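SusD family protein (PDB 7KV1) probably binds beta-glucans at the cell surface of a human gut bacterium, as a SusD-like lipoprotein partner in the capture of dietary polysaccharide. Local coordinates at residues 266-271 with 438-443. Numbering follows the deposited sequence.
Sequences FRLNPS and RTRAGL. With NCO (cobalt hexammine(III)), chain C.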
loop_
_atom_site.group_PDB
_atom_site.type_symbol
_atom_site.label_atom_id
_atom_site.label_comp_id
_atom_site.label_asym_id
_atom_site.label_seq_id
_atom_site.Cartn_x
_atom_site.Cartn_y
_atom_site.Cartn_z
ATOM N N PHE A 266 -15.370 -13.702 4.409
ATOM C CA PHE A 266 -14.406 -12.731 4.992
ATOM C C PHE A 266 -14.782 -12.453 6.448
ATOM O O PHE A 266 -15.976 -12.371 6.762
ATOM C CB PHE A 266 -14.383 -11.437 4.162
ATOM C CG PHE A 266 -13.763 -11.628 2.805
ATOM C CD1 PHE A 266 -12.416 -11.916 2.694
ATOM C CD2 PHE A 266 -14.534 -11.611 1.659
ATOM C CE1 PHE A 266 -11.832 -12.135 1.453
ATOM C CE2 PHE A 266 -13.961 -11.833 0.421
ATOM C CZ PHE A 266 -12.614 -12.095 0.319
ATOM N N ARG A 267 -13.789 -12.305 7.307
ATOM C CA ARG A 267 -14.040 -11.828 8.686
ATOM C C ARG A 267 -12.767 -11.194 9.224
ATOM O O ARG A 267 -11.698 -11.508 8.692
ATOM C CB ARG A 267 -14.541 -12.958 9.600
ATOM C CG ARG A 267 -13.599 -14.141 9.726
ATOM C CD ARG A 267 -13.267 -14.578 11.147
ATOM N NE ARG A 267 -14.407 -14.799 12.009
ATOM C CZ ARG A 267 -14.720 -14.090 13.098
ATOM N NH1 ARG A 267 -13.996 -13.052 13.509
ATOM N NH2 ARG A 267 -15.791 -14.426 13.781
ATOM N N LEU A 268 -12.884 -10.425 10.306
ATOM C CA LEU A 268 -11.713 -9.951 11.065
ATOM C C LEU A 268 -11.050 -11.144 11.748
ATOM O O LEU A 268 -11.751 -11.975 12.363
ATOM C CB LEU A 268 -12.157 -8.879 12.064
ATOM C CG LEU A 268 -12.662 -7.579 11.462
ATOM C CD1 LEU A 268 -12.997 -6.590 12.559
ATOM C CD2 LEU A 268 -11.618 -6.967 10.528
ATOM N N ASN A 269 -9.730 -11.246 11.660
ATOM C CA ASN A 269 -8.994 -12.203 12.524
ATOM C C ASN A 269 -9.318 -11.880 13.983
ATOM O O ASN A 269 -9.180 -10.732 14.417
ATOM C CB ASN A 269 -7.488 -12.142 12.277
ATOM C CG ASN A 269 -6.761 -13.352 12.793
ATOM O OD1 ASN A 269 -7.023 -13.782 13.912
ATOM N ND2 ASN A 269 -5.863 -13.901 11.982
ATOM N N PRO A 270 -9.780 -12.867 14.787
ATOM C CA PRO A 270 -10.086 -12.612 16.191
ATOM C C PRO A 270 -8.904 -11.995 16.938
ATOM O O PRO A 270 -9.152 -11.265 17.857
ATOM C CB PRO A 270 -10.448 -13.992 16.778
ATOM C CG PRO A 270 -10.841 -14.825 15.572
ATOM C CD PRO A 270 -10.146 -14.230 14.362
ATOM N N SER A 271 -7.663 -12.338 16.546
ATOM C CA SER A 271 -6.407 -11.784 17.116
ATOM C C SER A 271 -5.742 -10.882 16.066
ATOM O O SER A 271 -5.335 -11.406 15.021
ATOM C CB SER A 271 -5.451 -12.890 17.538
ATOM O OG SER A 271 -4.131 -12.380 17.671
ATOM N N ARG A 438 -13.000 -1.662 16.203
ATOM C CA ARG A 438 -12.614 -1.209 17.574
ATOM C C ARG A 438 -12.688 -2.390 18.541
ATOM O O ARG A 438 -11.742 -2.588 19.300
ATOM C CB ARG A 438 -13.536 -0.090 18.035
ATOM C CG ARG A 438 -13.299 1.218 17.305
ATOM C CD ARG A 438 -13.998 2.401 17.934
ATOM N NE ARG A 438 -13.602 2.688 19.302
ATOM C CZ ARG A 438 -12.568 3.445 19.669
ATOM N NH1 ARG A 438 -11.733 3.971 18.773
ATOM N NH2 ARG A 438 -12.362 3.645 20.957
ATOM N N THR A 439 -13.760 -3.179 18.483
ATOM C CA THR A 439 -13.967 -4.337 19.396
ATOM C C THR A 439 -12.837 -5.355 19.201
ATOM O O THR A 439 -12.347 -5.889 20.204
ATOM C CB THR A 439 -15.333 -5.001 19.178
ATOM O OG1 THR A 439 -16.276 -3.982 19.441
ATOM C CG2 THR A 439 -15.605 -6.147 20.128
ATOM N N ARG A 440 -12.429 -5.644 17.957
ATOM C CA ARG A 440 -11.347 -6.635 17.691
ATOM C C ARG A 440 -10.071 -6.124 18.378
ATOM O O ARG A 440 -9.250 -6.927 18.915
ATOM C CB ARG A 440 -11.215 -6.883 16.177
ATOM C CG ARG A 440 -10.269 -8.015 15.797
ATOM C CD ARG A 440 -8.825 -7.504 15.698
ATOM N NE ARG A 440 -8.599 -6.653 14.516
ATOM C CZ ARG A 440 -8.416 -7.126 13.277
ATOM N NH1 ARG A 440 -8.449 -8.431 13.048
ATOM N NH2 ARG A 440 -8.226 -6.291 12.260
ATOM N N ALA A 441 -9.889 -4.820 18.407
ATOM C CA ALA A 441 -8.693 -4.200 19.031
ATOM C C ALA A 441 -8.811 -4.096 20.570
ATOM O O ALA A 441 -7.867 -3.645 21.180
ATOM C CB ALA A 441 -8.439 -2.874 18.387
ATOM N N GLY A 442 -9.924 -4.509 21.173
ATOM C CA GLY A 442 -10.120 -4.515 22.640
ATOM C C GLY A 442 -10.671 -3.193 23.172
ATOM O O GLY A 442 -10.654 -3.001 24.402
ATOM N N LEU A 443 -11.123 -2.305 22.286
ATOM C CA LEU A 443 -11.625 -0.965 22.649
ATOM C C LEU A 443 -13.134 -1.048 22.755
ATOM O O LEU A 443 -13.724 -1.936 22.088
ATOM C CB LEU A 443 -11.260 0.067 21.595
ATOM C CG LEU A 443 -9.770 0.328 21.389
ATOM C CD1 LEU A 443 -9.587 1.486 20.415
ATOM C CD2 LEU A 443 -9.072 0.610 22.712
HETATM CO CO NCO C . -19.534 -11.507 7.844
HETATM N N1 NCO C . -18.962 -13.327 7.222
HETATM N N2 NCO C . -20.209 -9.685 8.299
HETATM N N3 NCO C . -20.540 -12.273 9.476
HETATM N N4 NCO C . -21.158 -11.682 6.742
HETATM N N5 NCO C . -18.549 -10.690 6.254
HETATM N N6 NCO C . -17.926 -11.320 8.980
#
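Arg440 NH1 is held by two acceptors: the backbone O of Asn269, 2.8 Å away, and the carboxylate of Glu285, with which it forms a salt bridge. The N-H...O angle to Asn269 is 150°, and Asn269 O lies near the guanidinium plane while NH1 sits in the carbonyl plane on a lone pair, a well-directed bond at the edge of the group. Glu285 also accepts from the backbone N of Asn269, so one carboxylate binds both partners of the contact. NH2 pairs with Glu461, and the two acids probably offset the nearby charge of Arg407.

The arginine reaches this position by folding: CG stands anti to the backbone N (chi1 -172°), which puts it 3.2 Å from Asn269 O; bends at chi2 and chi3 then turn the guanidinium back so that NH1 meets the same oxygen. Leu268 supplies the apolar half, laying its CB over one guanidinium face, 3.9 Å from Arg440 NH1, while its CD1 meets Arg440 CB at 4.0 Å. A leucine in place of Arg440 would probably leave the Asn269 carbonyl without this donor and take from Glu285 and Glu461 the cation that each pairs with here.

The loop has its own bracing. Arg267 NH1 donates to Leu268 O, and Asn269 OD1 accepts from Ser271 N at 3.1 Å, an Asx turn leading into helix 272-275, which Ser271 N-caps. At the other end, Phe266 O accepts three ammine hydrogen bonds from cobalt hexammine(III).

This is a worked case of an arginine at a helix C-terminus, followed by a Schellman motif at Gly442, tying down a distant loop: the end of helix 429-440 is joined to the connection between helices 250-262 and 272-275, with Leu268 packed against helix 408-420 and Arg440 against helix 272-275.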